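Probable intron-encoded endonuclease 1 (Wickerhamomyces canadensis, PDB 6X1J) cleaves DNA as a LAGLIDADG homing endonuclease that takes part in the homing of the mitochondrial 21S rRNA gene intron. Local coordinates at residues I127-E138 with I177-F186. Sequence-based numbering, arbitrary orientation.
Sequences IKPDLVLNYITE and ILINDLNIKF
K185 of helix 172-186 gathers three carbonyls at and just beyond the C-terminal end of the short helix 131-134: its NZ donates to V132 O, L133 O and I136 O, each 2.9 Å away. The three bonds differ in direction. The ammonium lies in the carbonyl plane of V132, with a C=O...N angle of 153°, and is tilted 29° from that of I136, while it stands well above the plane of L133. With CG anti to the backbone N (chi1 -171°) and every later torsion near 180°, the K185 chain is fully extended and reaches across to the carbonyls. A methionine in its place would probably leave these three oxygens without their shared donor and the helix end freer to shift.

V132 packs as a knob into a hole formed by L178, D181, L182 and K185. Its fit is close, with V132 CG1 3.4 Å from D181 C and V132 CG2 3.8 Å from L178 CD2. L178 also crosses I127 at about a right angle, its CD2 4.0 Å from I127 CG2. In this LAGLIDADG fold the contact joins the segment that leads into helix 138-148, whose far end carries the metal-binding D147 and D148, to the helix preceding strand 191-195. L141 of helix 138-148 touches I136, L182 and F186 alike.

Two waters lie between the segments near the N-terminal end of helix 131-134. One accepts from L133 N and lies within bonding distance of P129 O and D181 OD2, with more acceptors in reach than it has protons; a second accepts from V132 N and lies near the same carboxylate oxygen. At the other end, the F186 ring turns its edge to I136 O, with CZ 3.6 Å from that oxygen, while K185 CG lies over the centre of one ring face.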
ATOM      1  N   ILE A 127      10.265   0.456  10.061  1.00 29.09           N
ATOM      2  CA  ILE A 127       9.134   0.070  10.948  1.00 31.62           C
ATOM      3  C   ILE A 127       9.366   0.698  12.324  1.00 33.31           C
ATOM      4  O   ILE A 127      10.292   0.292  13.029  1.00 30.65           O
ATOM      5  CB  ILE A 127       9.002  -1.449  11.050  1.00 31.57           C
ATOM      6  CG1 ILE A 127       8.748  -2.081   9.671  1.00 36.33           C
ATOM      7  CG2 ILE A 127       7.907  -1.760  12.062  1.00 33.38           C
ATOM      8  CD1 ILE A 127       7.479  -1.573   8.962  1.00 29.46           C
ATOM      9  N   LYS A 128       8.557   1.686  12.639  1.00 35.41           N
ATOM     10  CA  LYS A 128       8.554   2.432  13.915  1.00 31.98           C
ATOM     11  C   LYS A 128       8.024   1.517  14.996  1.00 32.25           C
ATOM     12  O   LYS A 128       7.113   0.738  14.739  1.00 28.58           O
ATOM     13  CB  LYS A 128       7.701   3.697  13.767  1.00 35.10           C
ATOM     14  CG  LYS A 128       8.426   4.844  13.088  1.00 34.31           C
ATOM     15  CD  LYS A 128       9.195   5.688  14.092  1.00 37.34           C
ATOM     16  CE  LYS A 128      10.308   6.500  13.479  1.00 36.79           C
ATOM     17  NZ  LYS A 128       9.734   7.607  12.695  1.00 36.90           N
ATOM     18  N   PRO A 129       8.613   1.560  16.217  1.00 33.20           N
ATOM     19  CA  PRO A 129       8.225   0.645  17.274  1.00 32.29           C
ATOM     20  C   PRO A 129       6.738   0.745  17.608  1.00 33.44           C
ATOM     21  O   PRO A 129       6.242  -0.267  18.071  1.00 31.35           O
ATOM     22  CB  PRO A 129       9.078   1.032  18.488  1.00 34.61           C
ATOM     23  CG  PRO A 129      10.244   1.833  17.911  1.00 36.70           C
ATOM     24  CD  PRO A 129       9.741   2.431  16.612  1.00 34.86           C
ATOM     25  N   ASP A 130       6.039   1.863  17.331  1.00 30.75           N
ATOM     26  CA  ASP A 130       4.618   1.946  17.774  1.00 30.17           C
ATOM     27  C   ASP A 130       3.665   1.880  16.570  1.00 28.62           C
ATOM     28  O   ASP A 130       2.436   2.212  16.728  1.00 24.97           O
ATOM     29  CB  ASP A 130       4.361   3.175  18.641  1.00 30.89           C
ATOM     30  CG  ASP A 130       4.370   4.496  17.902  1.00 29.18           C
ATOM     31  OD1 ASP A 130       5.266   4.680  17.022  1.00 28.84           O
ATOM     32  OD2 ASP A 130       3.507   5.337  18.237  1.00 32.66           O
ATOM     33  N   LEU A 131       4.209   1.598  15.393  1.00 26.07           N
ATOM     34  CA  LEU A 131       3.381   1.532  14.153  1.00 28.71           C
ATOM     35  C   LEU A 131       2.127   0.667  14.379  1.00 30.31           C
ATOM     36  O   LEU A 131       0.999   1.144  14.098  1.00 25.80           O
ATOM     37  CB  LEU A 131       4.216   0.946  13.025  1.00 29.57           C
ATOM     38  CG  LEU A 131       3.423   0.499  11.791  1.00 27.26           C
ATOM     39  CD1 LEU A 131       2.665   1.675  11.180  1.00 29.78           C
ATOM     40  CD2 LEU A 131       4.397  -0.088  10.783  1.00 28.86           C
ATOM     41  N   VAL A 132       2.303  -0.576  14.830  1.00 26.72           N
ATOM     42  CA  VAL A 132       1.159  -1.513  14.908  1.00 30.97           C
ATOM     43  C   VAL A 132       0.165  -0.979  15.949  1.00 31.56           C
ATOM     44  O   VAL A 132      -1.033  -0.795  15.607  1.00 26.77           O
ATOM     45  CB  VAL A 132       1.605  -2.955  15.221  1.00 30.74           C
ATOM     46  CG1 VAL A 132       0.431  -3.845  15.588  1.00 32.91           C
ATOM     47  CG2 VAL A 132       2.385  -3.568  14.068  1.00 31.05           C
ATOM     48  N   LEU A 133       0.659  -0.652  17.150  1.00 30.58           N
ATOM     49  CA  LEU A 133      -0.219  -0.282  18.283  1.00 32.05           C
ATOM     50  C   LEU A 133      -1.019   0.944  17.850  1.00 28.14           C
ATOM     51  O   LEU A 133      -2.244   0.915  17.952  1.00 29.30           O
ATOM     52  CB  LEU A 133       0.565  -0.021  19.582  1.00 36.32           C
ATOM     53  CG  LEU A 133      -0.321   0.370  20.785  1.00 44.47           C
ATOM     54  CD1 LEU A 133      -1.133  -0.817  21.283  1.00 46.68           C
ATOM     55  CD2 LEU A 133       0.460   0.999  21.955  1.00 45.54           C
ATOM     56  N   ASN A 134      -0.368   1.981  17.358  1.00 28.48           N
ATOM     57  CA  ASN A 134      -1.053   3.299  17.282  1.00 30.17           C
ATOM     58  C   ASN A 134      -1.667   3.553  15.896  1.00 31.56           C
ATOM     59  O   ASN A 134      -2.432   4.497  15.823  1.00 32.32           O
ATOM     60  CB  ASN A 134      -0.128   4.432  17.756  1.00 28.08           C
ATOM     61  CG  ASN A 134       0.282   4.296  19.208  1.00 28.72           C
ATOM     62  OD1 ASN A 134      -0.502   3.817  20.024  1.00 28.48           O
ATOM     63  ND2 ASN A 134       1.505   4.694  19.533  1.00 23.35           N
ATOM     64  N   TYR A 135      -1.361   2.790  14.827  1.00 31.25           N
ATOM     65  CA  TYR A 135      -1.718   3.222  13.437  1.00 33.03           C
ATOM     66  C   TYR A 135      -2.387   2.126  12.602  1.00 28.70           C
ATOM     67  O   TYR A 135      -3.309   2.507  11.879  1.00 25.76           O
ATOM     68  CB  TYR A 135      -0.507   3.756  12.657  1.00 34.39           C
ATOM     69  CG  TYR A 135       0.089   4.984  13.296  1.00 39.28           C
ATOM     70  CD1 TYR A 135      -0.409   6.255  13.035  1.00 41.61           C
ATOM     71  CD2 TYR A 135       1.127   4.866  14.214  1.00 38.84           C
ATOM     72  CE1 TYR A 135       0.127   7.378  13.656  1.00 45.11           C
ATOM     73  CE2 TYR A 135       1.666   5.974  14.848  1.00 40.58           C
ATOM     74  CZ  TYR A 135       1.172   7.235  14.565  1.00 42.22           C
ATOM     75  OH  TYR A 135       1.740   8.309  15.188  1.00 38.23           O
ATOM     76  N   ILE A 136      -1.910   0.869  12.635  1.00 26.15           N
ATOM     77  CA  ILE A 136      -2.446  -0.195  11.734  1.00 25.10           C
ATOM     78  C   ILE A 136      -3.857  -0.593  12.182  1.00 25.85           C
ATOM     79  O   ILE A 136      -4.008  -1.067  13.278  1.00 26.84           O
ATOM     80  CB  ILE A 136      -1.491  -1.379  11.662  1.00 25.02           C
ATOM     81  CG1 ILE A 136      -0.196  -0.998  10.945  1.00 24.35           C
ATOM     82  CG2 ILE A 136      -2.191  -2.550  11.000  1.00 27.48           C
ATOM     83  CD1 ILE A 136       0.748  -2.143  10.673  1.00 23.77           C
ATOM     84  N   THR A 137      -4.871  -0.387  11.344  1.00 23.29           N
ATOM     85  CA  THR A 137      -6.231  -0.943  11.564  1.00 24.21           C
ATOM     86  C   THR A 137      -6.457  -2.115  10.568  1.00 22.54           C
ATOM     87  O   THR A 137      -5.592  -2.413   9.727  1.00 22.46           O
ATOM     88  CB  THR A 137      -7.284   0.179  11.464  1.00 25.07           C
ATOM     89  OG1 THR A 137      -7.432   0.541  10.090  1.00 24.76           O
ATOM     90  CG2 THR A 137      -6.900   1.401  12.284  1.00 26.88           C
ATOM     91  N   GLU A 138      -7.578  -2.790  10.679  1.00 24.36           N
ATOM     92  CA  GLU A 138      -7.977  -3.838   9.695  1.00 27.43           C
ATOM     93  C   GLU A 138      -8.045  -3.250   8.276  1.00 26.42           C
ATOM     94  O   GLU A 138      -7.578  -3.966   7.364  1.00 27.98           O
ATOM     95  CB  GLU A 138      -9.339  -4.445  10.038  1.00 29.04           C
ATOM     96  CG  GLU A 138      -9.387  -5.137  11.384  1.00 30.39           C
ATOM     97  CD  GLU A 138      -9.865  -4.239  12.505  1.00 32.22           C
ATOM     98  OE1 GLU A 138      -9.796  -2.970  12.342  1.00 31.64           O
ATOM     99  OE2 GLU A 138     -10.281  -4.809  13.533  1.00 35.11           O
ATOM    100  N   ILE A 177       9.299  -7.183  15.183  1.00 32.37           N
ATOM    101  CA  ILE A 177       8.385  -6.189  15.835  1.00 33.98           C
ATOM    102  C   ILE A 177       6.960  -6.346  15.289  1.00 31.57           C
ATOM    103  O   ILE A 177       6.008  -6.482  16.130  1.00 28.94           O
ATOM    104  CB  ILE A 177       8.898  -4.742  15.719  1.00 36.83           C
ATOM    105  CG1 ILE A 177      10.120  -4.518  16.618  1.00 40.75           C
ATOM    106  CG2 ILE A 177       7.792  -3.765  16.079  1.00 39.66           C
ATOM    107  CD1 ILE A 177      11.109  -3.526  16.076  1.00 43.68           C
ATOM    108  N   LEU A 178       6.794  -6.343  13.958  1.00 35.31           N
ATOM    109  CA  LEU A 178       5.436  -6.427  13.325  1.00 29.91           C
ATOM    110  C   LEU A 178       4.719  -7.671  13.854  1.00 30.54           C
ATOM    111  O   LEU A 178       3.540  -7.553  14.356  1.00 25.51           O
ATOM    112  CB  LEU A 178       5.579  -6.492  11.801  1.00 33.19           C
ATOM    113  CG  LEU A 178       5.976  -5.185  11.118  1.00 33.73           C
ATOM    114  CD1 LEU A 178       6.412  -5.416   9.671  1.00 33.18           C
ATOM    115  CD2 LEU A 178       4.831  -4.165  11.170  1.00 31.07           C
ATOM    116  N   ILE A 179       5.433  -8.817  13.820  1.00 31.30           N
ATOM    117  CA  ILE A 179       4.841 -10.135  14.172  1.00 29.92           C
ATOM    118  C   ILE A 179       4.397 -10.061  15.629  1.00 30.12           C
ATOM    119  O   ILE A 179       3.243 -10.421  15.904  1.00 32.71           O
ATOM    120  CB  ILE A 179       5.825 -11.293  13.940  1.00 30.47           C
ATOM    121  CG1 ILE A 179       6.065 -11.566  12.450  1.00 33.00           C
ATOM    122  CG2 ILE A 179       5.314 -12.515  14.669  1.00 30.14           C
ATOM    123  CD1 ILE A 179       7.331 -12.315  12.195  1.00 34.50           C
ATOM    124  N   ASN A 180       5.284  -9.600  16.516  1.00 31.29           N
ATOM    125  CA  ASN A 180       4.989  -9.465  17.972  1.00 32.74           C
ATOM    126  C   ASN A 180       3.726  -8.611  18.194  1.00 29.54           C
ATOM    127  O   ASN A 180       2.790  -9.087  18.895  1.00 30.76           O
ATOM    128  CB  ASN A 180       6.167  -8.878  18.755  1.00 35.22           C
ATOM    129  CG  ASN A 180       5.879  -8.907  20.243  1.00 34.67           C
ATOM    130  OD1 ASN A 180       5.399  -7.919  20.793  1.00 39.36           O
ATOM    131  ND2 ASN A 180       6.060 -10.052  20.880  1.00 28.01           N
ATOM    132  N   ASP A 181       3.665  -7.428  17.584  1.00 30.38           N
ATOM    133  CA  ASP A 181       2.582  -6.430  17.839  1.00 32.34           C
ATOM    134  C   ASP A 181       1.293  -6.798  17.095  1.00 32.87           C
ATOM    135  O   ASP A 181       0.168  -6.632  17.684  1.00 27.52           O
ATOM    136  CB  ASP A 181       3.092  -5.034  17.514  1.00 34.55           C
ATOM    137  CG  ASP A 181       4.268  -4.661  18.396  1.00 38.19           C
ATOM    138  OD1 ASP A 181       4.374  -5.269  19.455  1.00 43.23           O
ATOM    139  OD2 ASP A 181       5.102  -3.834  17.983  1.00 42.10           O
ATOM    140  N   LEU A 182       1.417  -7.354  15.873  1.00 32.07           N
ATOM    141  CA  LEU A 182       0.226  -7.870  15.159  1.00 29.29           C
ATOM    142  C   LEU A 182      -0.441  -8.940  16.000  1.00 27.81           C
ATOM    143  O   LEU A 182      -1.658  -8.884  16.077  1.00 30.59           O
ATOM    144  CB  LEU A 182       0.599  -8.443  13.794  1.00 32.63           C
ATOM    145  CG  LEU A 182       0.873  -7.400  12.711  1.00 34.48           C
ATOM    146  CD1 LEU A 182       1.500  -8.073  11.499  1.00 32.47           C
ATOM    147  CD2 LEU A 182      -0.411  -6.654  12.344  1.00 34.57           C
ATOM    148  N   ASN A 183       0.322  -9.888  16.572  1.00 30.80           N
ATOM    149  CA  ASN A 183      -0.254 -11.044  17.303  1.00 31.77           C
ATOM    150  C   ASN A 183      -0.983 -10.552  18.572  1.00 35.97           C
ATOM    151  O   ASN A 183      -2.042 -11.119  18.916  1.00 32.69           O
ATOM    152  CB  ASN A 183       0.813 -12.103  17.533  1.00 34.41           C
ATOM    153  CG  ASN A 183       1.133 -12.935  16.300  1.00 35.84           C
ATOM    154  OD1 ASN A 183       0.384 -12.968  15.308  1.00 28.84           O
ATOM    155  ND2 ASN A 183       2.230 -13.668  16.392  1.00 33.44           N
ATOM    156  N   ILE A 184      -0.488  -9.492  19.222  1.00 34.29           N
ATOM    157  CA  ILE A 184      -1.164  -8.878  20.404  1.00 32.65           C
ATOM    158  C   ILE A 184      -2.398  -8.099  19.943  1.00 30.64           C
ATOM    159  O   ILE A 184      -3.477  -8.315  20.524  1.00 31.88           O
ATOM    160  CB  ILE A 184      -0.173  -8.015  21.208  1.00 33.46           C
ATOM    161  CG1 ILE A 184       0.800  -8.929  21.958  1.00 33.96           C
ATOM    162  CG2 ILE A 184      -0.901  -7.046  22.147  1.00 31.87           C
ATOM    163  CD1 ILE A 184       2.200  -8.387  22.051  1.00 36.71           C
ATOM    164  N   LYS A 185      -2.291  -7.236  18.933  1.00 30.61           N
ATOM    165  CA  LYS A 185      -3.457  -6.354  18.589  1.00 33.36           C
ATOM    166  C   LYS A 185      -4.625  -7.107  17.921  1.00 33.62           C
ATOM    167  O   LYS A 185      -5.764  -6.754  18.223  1.00 32.68           O
ATOM    168  CB  LYS A 185      -3.034  -5.176  17.721  1.00 32.32           C
ATOM    169  CG  LYS A 185      -4.133  -4.141  17.541  1.00 31.72           C
ATOM    170  CD  LYS A 185      -3.621  -2.933  16.822  1.00 27.80           C
ATOM    171  CE  LYS A 185      -4.612  -1.799  16.796  1.00 25.13           C
ATOM    172  NZ  LYS A 185      -3.921  -0.680  16.140  1.00 25.33           N
ATOM    173  N   PHE A 186      -4.388  -8.098  17.047  1.00 34.88           N
ATOM    174  CA  PHE A 186      -5.458  -8.785  16.283  1.00 32.18           C
ATOM    175  C   PHE A 186      -5.612 -10.250  16.728  1.00 37.23           C
ATOM    176  O   PHE A 186      -6.443 -10.964  16.157  1.00 41.31           O
ATOM    177  CB  PHE A 186      -5.169  -8.631  14.791  1.00 32.32           C
ATOM    178  CG  PHE A 186      -5.068  -7.197  14.354  1.00 30.39           C
ATOM    179  CD1 PHE A 186      -6.191  -6.390  14.313  1.00 32.78           C
ATOM    180  CD2 PHE A 186      -3.852  -6.654  13.979  1.00 28.76           C
ATOM    181  CE1 PHE A 186      -6.091  -5.054  13.943  1.00 32.86           C
ATOM    182  CE2 PHE A 186      -3.757  -5.325  13.606  1.00 29.84           C
ATOM    183  CZ  PHE A 186      -4.877  -4.526  13.587  1.00 29.65           C
TER
HETATM  184  O   HOH W   1       3.487  -1.338  17.499  1.00 39.30           O
HETATM  185  O   HOH W   2       5.022  -1.752  15.479  1.00 34.17           O